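2-methyl-3-hydroxypyridine-5-carboxylic acid oxygenase (Mesorhizobium loti, PDB 3ALJ) probably catalyses the FAD-dependent, oxygen-consuming ring opening of 2-methyl-3-hydroxypyridine-5-carboxylic acid. Local coordinates at residues 167-181 with 266-280. Residues are numbered along the deposited sequence; the frame is centred on the assembly and turned at random. Where two conformers were deposited one is given.
Sequences GFKQDRWVSKDGLIR and RYDKYETTKLDSWTR. With FAD (flavin-adenine dinucleotide), chain B.
Phe168 slides its ring under the guanidinium of Arg280 in a cation-pi contact, the two planes 50° apart and Arg280 NH1 over the centre of the ring, 3.4 Å above its plane. That nitrogen also donates to Gly167 O. From here strand 170-185, broken by a bulge and with 170-175 as its first part, lies antiparallel to the outermost strand 267-275 in the mixed sheet that reaches the flavin of this FAD-binding fold. Backbone bonds pair Asp171 with Lys274 and Trp173 with Thr272. Midway, Arg172 reaches over extended, its CG anti to the backbone N (chi1 -179°), and grips Glu271 side-on: NE at 2.9 Å and NH2 at 3.0 Å both donate to OE2, with guanidinium and carboxylate nearly coplanar. Val174 CG2 packs against Glu271 CD at 3.5 Å. Cut back to an alanine, Glu271 would probably leave the Arg172 guanidinium without its anionic mate and free to turn, and Val174 CG2 without the carboxylate carbon it packs on. Further on the register slips by two at a beta bulge, where Gly178 CA passes 3.0 Å from Asp268 O and makes an off-centre CH-pi contact with the Tyr267 ring. Leu179 crosses the Tyr270 ring at about a right angle, its CD2 3.9 Å from Tyr270 CE2 and also touching the flavin methyl C7M. Arg181 lays a guanidinium face over that methyl, which is 3.6 Å above the plane, while Asp268, itself clasped by Arg266, takes Arg181 NH2 on OD2 from above the carboxylate plane. Water 3 closes this corner, donating to both Leu179 O and Asp268 OD2 and accepting from Arg181 NE.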
loop_
_atom_site.group_PDB
_atom_site.type_symbol
_atom_site.label_atom_id
_atom_site.label_comp_id
_atom_site.label_asym_id
_atom_site.label_seq_id
_atom_site.Cartn_x
_atom_site.Cartn_y
_atom_site.Cartn_z
ATOM N N GLY A 167 3.624 -23.714 -2.624
ATOM C CA GLY A 167 5.010 -23.829 -2.270
ATOM C C GLY A 167 5.848 -22.987 -3.158
ATOM O O GLY A 167 6.097 -23.373 -4.334
ATOM N N PHE A 168 6.208 -21.780 -2.678
ATOM C CA PHE A 168 7.158 -20.968 -3.440
ATOM C C PHE A 168 8.334 -20.645 -2.609
ATOM O O PHE A 168 8.227 -20.299 -1.373
ATOM C CB PHE A 168 6.462 -19.578 -3.750
ATOM C CG PHE A 168 5.529 -19.618 -4.853
ATOM C CD1 PHE A 168 4.252 -20.180 -4.633
ATOM C CD2 PHE A 168 5.859 -19.072 -6.129
ATOM C CE1 PHE A 168 3.258 -20.182 -5.717
ATOM C CE2 PHE A 168 4.921 -19.062 -7.189
ATOM C CZ PHE A 168 3.610 -19.654 -7.019
ATOM N N LYS A 169 9.520 -20.856 -3.158
ATOM C CA LYS A 169 10.757 -20.578 -2.445
ATOM C C LYS A 169 10.721 -19.036 -2.173
ATOM O O LYS A 169 10.474 -18.217 -3.059
ATOM C CB LYS A 169 11.957 -20.951 -3.409
ATOM C CG LYS A 169 13.311 -20.704 -2.828
ATOM C CD LYS A 169 14.350 -21.264 -3.914
ATOM C CE LYS A 169 15.835 -20.888 -3.621
ATOM N NZ LYS A 169 16.100 -19.402 -3.829
ATOM N N GLN A 170 11.115 -18.713 -0.974
ATOM C CA GLN A 170 10.871 -17.303 -0.487
ATOM C C GLN A 170 11.785 -16.987 0.685
ATOM O O GLN A 170 12.222 -17.879 1.450
ATOM C CB GLN A 170 9.424 -17.212 -0.024
ATOM C CG GLN A 170 9.118 -18.129 1.194
ATOM C CD GLN A 170 7.643 -18.192 1.575
ATOM O OE1 GLN A 170 7.244 -17.603 2.557
ATOM N NE2 GLN A 170 6.873 -18.782 0.734
ATOM N N ASP A 171 11.962 -15.677 0.866
ATOM C CA ASP A 171 12.403 -15.150 2.176
ATOM C C ASP A 171 11.343 -14.201 2.741
ATOM O O ASP A 171 10.895 -13.297 1.974
ATOM C CB ASP A 171 13.741 -14.409 2.120
ATOM C CG ASP A 171 14.918 -15.357 1.873
ATOM O OD1 ASP A 171 15.086 -16.405 2.600
ATOM O OD2 ASP A 171 15.724 -15.036 0.953
ATOM N N ARG A 172 10.901 -14.498 3.933
ATOM C CA ARG A 172 9.870 -13.669 4.597
ATOM C C ARG A 172 10.522 -13.184 5.857
ATOM O O ARG A 172 11.247 -13.915 6.567
ATOM C CB ARG A 172 8.631 -14.542 4.730
ATOM C CG ARG A 172 7.416 -13.890 5.378
ATOM C CD ARG A 172 6.131 -14.763 5.166
ATOM N NE ARG A 172 5.174 -14.098 5.925
ATOM C CZ ARG A 172 4.070 -14.646 6.291
ATOM N NH1 ARG A 172 3.899 -15.977 5.932
ATOM N NH2 ARG A 172 3.202 -14.041 7.024
ATOM N N TRP A 173 10.297 -11.925 6.205
ATOM C CA TRP A 173 10.900 -11.347 7.385
ATOM C C TRP A 173 9.883 -10.483 8.084
ATOM O O TRP A 173 9.300 -9.618 7.423
ATOM C CB TRP A 173 12.100 -10.485 7.005
ATOM C CG TRP A 173 12.765 -9.857 8.217
ATOM C CD1 TRP A 173 13.362 -10.547 9.271
ATOM C CD2 TRP A 173 12.836 -8.505 8.511
ATOM N NE1 TRP A 173 13.787 -9.664 10.202
ATOM C CE2 TRP A 173 13.515 -8.387 9.779
ATOM C CE3 TRP A 173 12.413 -7.343 7.854
ATOM C CZ2 TRP A 173 13.852 -7.138 10.335
ATOM C CZ3 TRP A 173 12.704 -6.079 8.477
ATOM C CH2 TRP A 173 13.421 -6.045 9.726
ATOM N N VAL A 174 9.759 -10.611 9.395
ATOM C CA VAL A 174 8.938 -9.682 10.176
ATOM C C VAL A 174 9.840 -8.984 11.123
ATOM O O VAL A 174 10.554 -9.639 11.917
ATOM C CB VAL A 174 7.877 -10.434 10.976
ATOM C CG1 VAL A 174 6.951 -9.424 11.698
ATOM C CG2 VAL A 174 7.026 -11.394 10.017
ATOM N N SER A 175 9.770 -7.629 11.117
ATOM C CA SER A 175 10.579 -6.839 12.023
ATOM C C SER A 175 10.116 -6.902 13.481
ATOM O O SER A 175 8.939 -7.193 13.762
ATOM C CB SER A 175 10.515 -5.368 11.593
ATOM O OG SER A 175 11.583 -4.684 12.212
ATOM N N LYS A 176 11.063 -6.632 14.378
ATOM C CA LYS A 176 10.663 -6.299 15.777
ATOM C C LYS A 176 10.184 -4.863 15.864
ATOM O O LYS A 176 9.309 -4.552 16.711
ATOM C CB LYS A 176 11.874 -6.457 16.710
ATOM C CG LYS A 176 12.458 -7.914 16.864
ATOM C CD LYS A 176 11.449 -9.027 16.918
ATOM C CE LYS A 176 12.081 -10.325 17.538
ATOM N NZ LYS A 176 11.011 -11.345 17.961
ATOM N N ASP A 177 10.754 -3.971 15.037
ATOM C CA ASP A 177 10.262 -2.584 15.082
ATOM C C ASP A 177 9.079 -2.353 14.136
ATOM O O ASP A 177 8.655 -3.164 13.324
ATOM C CB ASP A 177 11.422 -1.633 14.717
ATOM C CG ASP A 177 12.545 -1.657 15.734
ATOM O OD1 ASP A 177 12.342 -1.767 16.988
ATOM O OD2 ASP A 177 13.702 -1.466 15.281
ATOM N N GLY A 178 8.382 -1.260 14.519
ATOM C CA GLY A 178 7.148 -0.882 13.789
ATOM C C GLY A 178 6.709 0.529 14.208
ATOM O O GLY A 178 7.548 1.400 14.502
ATOM N N LEU A 179 5.423 0.784 14.104
ATOM C CA LEU A 179 4.962 2.132 14.321
ATOM C C LEU A 179 3.504 2.091 14.522
ATOM O O LEU A 179 2.815 1.029 14.422
ATOM C CB LEU A 179 5.218 2.906 13.011
ATOM C CG LEU A 179 4.300 2.652 11.787
ATOM C CD1 LEU A 179 4.567 3.838 10.810
ATOM C CD2 LEU A 179 4.358 1.302 11.192
ATOM N N ILE A 180 3.026 3.238 14.892
ATOM C CA ILE A 180 1.610 3.414 15.318
ATOM C C ILE A 180 1.002 4.363 14.324
ATOM O O ILE A 180 1.378 5.559 14.276
ATOM C CB ILE A 180 1.545 3.990 16.751
ATOM C CG1 ILE A 180 2.255 3.048 17.698
ATOM C CG2 ILE A 180 0.034 4.140 17.092
ATOM C CD1 ILE A 180 2.659 3.789 19.068
ATOM N N ARG A 181 0.024 3.914 13.484
ATOM C CA ARG A 181 -0.601 4.765 12.463
ATOM C C ARG A 181 -2.049 5.054 12.883
ATOM O O ARG A 181 -2.790 4.142 13.252
ATOM C CB ARG A 181 -0.573 3.989 11.144
ATOM C CG ARG A 181 0.796 3.789 10.498
ATOM C CD ARG A 181 0.686 2.956 9.279
ATOM N NE ARG A 181 0.479 1.564 9.671
ATOM C CZ ARG A 181 0.196 0.611 8.802
ATOM N NH1 ARG A 181 0.164 0.846 7.506
ATOM N NH2 ARG A 181 0.024 -0.630 9.276
ATOM N N ARG A 266 -2.547 0.379 17.270
ATOM C CA ARG A 266 -1.691 -0.794 17.333
ATOM C C ARG A 266 -0.233 -0.337 16.994
ATOM O O ARG A 266 -0.073 0.565 16.139
ATOM C CB ARG A 266 -2.086 -1.826 16.284
ATOM C CG ARG A 266 -3.432 -2.550 16.658
ATOM C CD ARG A 266 -3.682 -3.738 15.568
ATOM N NE ARG A 266 -3.440 -3.203 14.229
ATOM C CZ ARG A 266 -4.276 -2.385 13.570
ATOM N NH1 ARG A 266 -5.497 -2.162 14.081
ATOM N NH2 ARG A 266 -3.913 -1.829 12.395
ATOM N N TYR A 267 0.714 -1.075 17.544
ATOM C CA TYR A 267 2.139 -0.980 17.109
ATOM C C TYR A 267 2.362 -2.059 16.055
ATOM O O TYR A 267 2.676 -3.254 16.463
ATOM C CB TYR A 267 3.050 -1.108 18.332
ATOM C CG TYR A 267 4.517 -0.891 18.048
ATOM C CD1 TYR A 267 5.385 -1.977 17.833
ATOM C CD2 TYR A 267 5.038 0.381 18.004
ATOM C CE1 TYR A 267 6.715 -1.805 17.543
ATOM C CE2 TYR A 267 6.371 0.610 17.731
ATOM C CZ TYR A 267 7.244 -0.475 17.543
ATOM O OH TYR A 267 8.589 -0.329 17.289
ATOM N N ASP A 268 2.199 -1.740 14.803
ATOM C CA ASP A 268 2.249 -2.730 13.664
ATOM C C ASP A 268 3.704 -2.827 13.190
ATOM O O ASP A 268 4.427 -1.873 13.182
ATOM C CB ASP A 268 1.392 -2.307 12.475
ATOM C CG ASP A 268 -0.106 -2.337 12.790
ATOM O OD1 ASP A 268 -0.506 -3.302 13.474
ATOM O OD2 ASP A 268 -0.752 -1.408 12.257
ATOM N N LYS A 269 4.124 -4.016 12.835
ATOM C CA LYS A 269 5.493 -4.325 12.452
ATOM C C LYS A 269 5.623 -4.323 10.981
ATOM O O LYS A 269 4.654 -4.523 10.222
ATOM C CB LYS A 269 5.887 -5.768 12.919
ATOM C CG LYS A 269 5.508 -6.033 14.276
ATOM C CD LYS A 269 6.144 -5.107 15.233
ATOM C CE LYS A 269 5.848 -5.681 16.659
ATOM N NZ LYS A 269 4.349 -5.463 17.016
ATOM N N TYR A 270 6.843 -4.007 10.586
ATOM C CA TYR A 270 7.193 -4.120 9.188
ATOM C C TYR A 270 7.386 -5.544 8.727
ATOM O O TYR A 270 7.719 -6.438 9.514
ATOM C CB TYR A 270 8.494 -3.342 8.874
ATOM C CG TYR A 270 8.477 -1.920 9.403
ATOM C CD1 TYR A 270 9.258 -1.497 10.437
ATOM C CD2 TYR A 270 7.596 -1.019 8.801
ATOM C CE1 TYR A 270 9.208 -0.188 10.887
ATOM C CE2 TYR A 270 7.519 0.299 9.198
ATOM C CZ TYR A 270 8.337 0.709 10.215
ATOM O OH TYR A 270 8.310 2.074 10.636
ATOM N N GLU A 271 7.097 -5.793 7.460
ATOM C CA GLU A 271 7.219 -7.195 7.007
ATOM C C GLU A 271 7.458 -7.246 5.552
ATOM O O GLU A 271 6.874 -6.488 4.740
ATOM C CB GLU A 271 5.981 -7.972 7.370
ATOM C CG GLU A 271 5.990 -9.439 6.880
ATOM C CD GLU A 271 4.810 -10.287 7.499
ATOM O OE1 GLU A 271 3.947 -9.702 8.201
ATOM O OE2 GLU A 271 4.831 -11.514 7.188
ATOM N N THR A 272 8.345 -8.163 5.153
ATOM C CA THR A 272 8.670 -8.273 3.747
ATOM C C THR A 272 8.613 -9.637 3.217
ATOM O O THR A 272 8.734 -10.645 3.996
ATOM C CB THR A 272 10.126 -7.706 3.460
ATOM O OG1 THR A 272 11.107 -8.505 4.178
ATOM C CG2 THR A 272 10.282 -6.262 3.939
ATOM N N THR A 273 8.385 -9.783 1.922
ATOM C CA THR A 273 8.389 -11.121 1.186
ATOM C C THR A 273 9.091 -10.932 -0.121
ATOM O O THR A 273 8.925 -9.925 -0.825
ATOM C CB THR A 273 6.934 -11.732 0.912
ATOM O OG1 THR A 273 6.148 -10.736 0.206
ATOM C CG2 THR A 273 6.199 -11.929 2.213
ATOM N N LYS A 274 9.878 -11.957 -0.464
ATOM C CA LYS A 274 10.504 -11.939 -1.794
ATOM C C LYS A 274 10.519 -13.408 -2.297
ATOM O O LYS A 274 10.869 -14.278 -1.463
ATOM C CB LYS A 274 11.960 -11.388 -1.832
ATOM C CG LYS A 274 12.447 -11.196 -3.325
ATOM C CD LYS A 274 13.759 -10.420 -3.233
ATOM C CE LYS A 274 14.227 -10.264 -4.667
ATOM N NZ LYS A 274 15.527 -9.376 -4.558
ATOM N N LEU A 275 10.084 -13.611 -3.557
ATOM C CA LEU A 275 9.871 -14.987 -4.060
ATOM C C LEU A 275 10.736 -15.302 -5.291
ATOM O O LEU A 275 11.035 -14.417 -6.035
ATOM C CB LEU A 275 8.424 -15.174 -4.521
ATOM C CG LEU A 275 7.282 -14.990 -3.521
ATOM C CD1 LEU A 275 5.889 -15.402 -4.097
ATOM C CD2 LEU A 275 7.445 -15.204 -2.127
ATOM N N ASP A 276 10.994 -16.599 -5.476
ATOM C CA ASP A 276 11.717 -17.138 -6.678
ATOM C C ASP A 276 10.944 -16.677 -7.956
ATOM O O ASP A 276 11.506 -16.291 -9.006
ATOM C CB ASP A 276 11.868 -18.682 -6.558
ATOM C CG ASP A 276 12.621 -19.292 -7.738
ATOM O OD1 ASP A 276 12.001 -20.112 -8.465
ATOM O OD2 ASP A 276 13.808 -18.949 -7.869
ATOM N N SER A 277 9.624 -16.827 -7.875
ATOM C CA SER A 277 8.742 -16.507 -8.979
ATOM C C SER A 277 7.394 -16.122 -8.499
ATOM O O SER A 277 7.114 -16.362 -7.303
ATOM C CB SER A 277 8.680 -17.688 -10.006
ATOM O OG SER A 277 7.914 -18.715 -9.388
ATOM N N TRP A 278 6.585 -15.563 -9.379
ATOM C CA TRP A 278 5.206 -15.075 -8.982
ATOM C C TRP A 278 4.101 -15.855 -9.594
ATOM O O TRP A 278 2.939 -15.568 -9.393
ATOM C CB TRP A 278 5.040 -13.594 -9.415
ATOM C CG TRP A 278 5.938 -12.641 -8.687
ATOM C CD1 TRP A 278 6.819 -12.876 -7.634
ATOM C CD2 TRP A 278 6.037 -11.255 -8.967
ATOM N NE1 TRP A 278 7.464 -11.676 -7.244
ATOM C CE2 TRP A 278 6.965 -10.691 -8.065
ATOM C CE3 TRP A 278 5.396 -10.423 -9.870
ATOM C CZ2 TRP A 278 7.230 -9.306 -8.045
ATOM C CZ3 TRP A 278 5.690 -9.066 -9.893
ATOM C CH2 TRP A 278 6.580 -8.527 -8.982
ATOM N N THR A 279 4.446 -16.941 -10.335
ATOM C CA THR A 279 3.411 -17.643 -11.149
ATOM C C THR A 279 3.636 -19.143 -11.053
ATOM O O THR A 279 4.763 -19.619 -10.816
ATOM C CB THR A 279 3.520 -17.279 -12.649
ATOM O OG1 THR A 279 4.779 -17.749 -13.166
ATOM C CG2 THR A 279 3.416 -15.741 -12.812
ATOM N N ARG A 280 2.525 -19.838 -11.225
ATOM C CA ARG A 280 2.644 -21.318 -11.388
ATOM C C ARG A 280 1.407 -21.738 -12.148
ATOM O O ARG A 280 0.317 -21.676 -11.658
ATOM C CB ARG A 280 2.825 -22.007 -10.027
ATOM C CG ARG A 280 3.336 -23.445 -10.200
ATOM C CD ARG A 280 4.841 -23.368 -10.258
ATOM N NE ARG A 280 5.422 -22.656 -9.125
ATOM C CZ ARG A 280 5.718 -23.196 -7.954
ATOM N NH1 ARG A 280 6.315 -22.418 -7.045
ATOM N NH2 ARG A 280 5.476 -24.466 -7.682
HETATM P PA FAD B . -3.533 -6.643 1.817
HETATM O O1A FAD B . -3.810 -5.172 1.778
HETATM O O2A FAD B . -2.925 -7.214 2.961
HETATM O O5B FAD B . -4.927 -7.350 1.533
HETATM C C5B FAD B . -5.045 -8.812 1.531
HETATM C C4B FAD B . -6.527 -9.006 1.777
HETATM O O4B FAD B . -6.645 -10.468 1.679
HETATM C C3B FAD B . -6.999 -8.670 3.143
HETATM O O3B FAD B . -8.254 -7.960 3.100
HETATM C C2B FAD B . -7.061 -10.063 3.868
HETATM O O2B FAD B . -8.056 -10.122 4.905
HETATM C C1B FAD B . -7.494 -10.991 2.781
HETATM N N9A FAD B . -6.996 -12.323 2.906
HETATM C C8A FAD B . -5.845 -12.781 3.507
HETATM N N7A FAD B . -5.697 -14.104 3.340
HETATM C C5A FAD B . -6.800 -14.519 2.610
HETATM C C6A FAD B . -7.152 -15.749 2.059
HETATM N N6A FAD B . -6.376 -16.863 2.278
HETATM N N1A FAD B . -8.288 -15.787 1.360
HETATM C C2A FAD B . -9.076 -14.721 1.180
HETATM N N3A FAD B . -8.775 -13.478 1.656
HETATM C C4A FAD B . -7.603 -13.411 2.347
HETATM N N1 FAD B . 1.840 1.287 0.434
HETATM C C2 FAD B . 1.666 2.368 -0.304
HETATM O O2 FAD B . 1.457 2.330 -1.527
HETATM N N3 FAD B . 1.732 3.630 0.287
HETATM C C4 FAD B . 1.937 3.786 1.659
HETATM O O4 FAD B . 1.832 4.961 2.175
HETATM C C4X FAD B . 2.135 2.634 2.400
HETATM N N5 FAD B . 2.466 2.740 3.795
HETATM C C5X FAD B . 2.730 1.587 4.511
HETATM C C6 FAD B . 3.159 1.658 5.848
HETATM C C7 FAD B . 3.358 0.515 6.579
HETATM C C7M FAD B . 3.816 0.634 8.062
HETATM C C8 FAD B . 3.211 -0.725 5.995
HETATM C C8M FAD B . 3.463 -2.036 6.775
HETATM C C9 FAD B . 2.790 -0.813 4.661
HETATM C C9A FAD B . 2.587 0.355 3.885
HETATM N N10 FAD B . 2.190 0.293 2.477
HETATM C C10 FAD B . 2.023 1.421 1.766
HETATM C "C1'" FAD B . 2.065 -1.088 1.807
HETATM C "C2'" FAD B . 0.593 -1.473 1.734
HETATM O "O2'" FAD B . 0.031 -1.452 3.063
HETATM C "C3'" FAD B . 0.473 -2.927 1.240
HETATM O "O3'" FAD B . 1.563 -3.144 0.267
HETATM C "C4'" FAD B . -0.776 -3.224 0.519
HETATM O "O4'" FAD B . -1.862 -3.058 1.474
HETATM C "C5'" FAD B . -0.829 -4.642 0.051
HETATM O "O5'" FAD B . -2.073 -4.858 -0.606
HETATM P P FAD B . -2.481 -6.359 -0.886
HETATM O O1P FAD B . -3.813 -6.283 -1.502
HETATM O O2P FAD B . -1.395 -7.121 -1.579
HETATM O O3P FAD B . -2.572 -7.034 0.581
HETATM O O HOH W 1 6.178 -26.036 -5.373
HETATM O O HOH W 2 11.945 -10.758 2.749
HETATM O O HOH W 3 0.526 1.039 12.629
HETATM O O HOH W 4 -2.517 1.718 14.618
#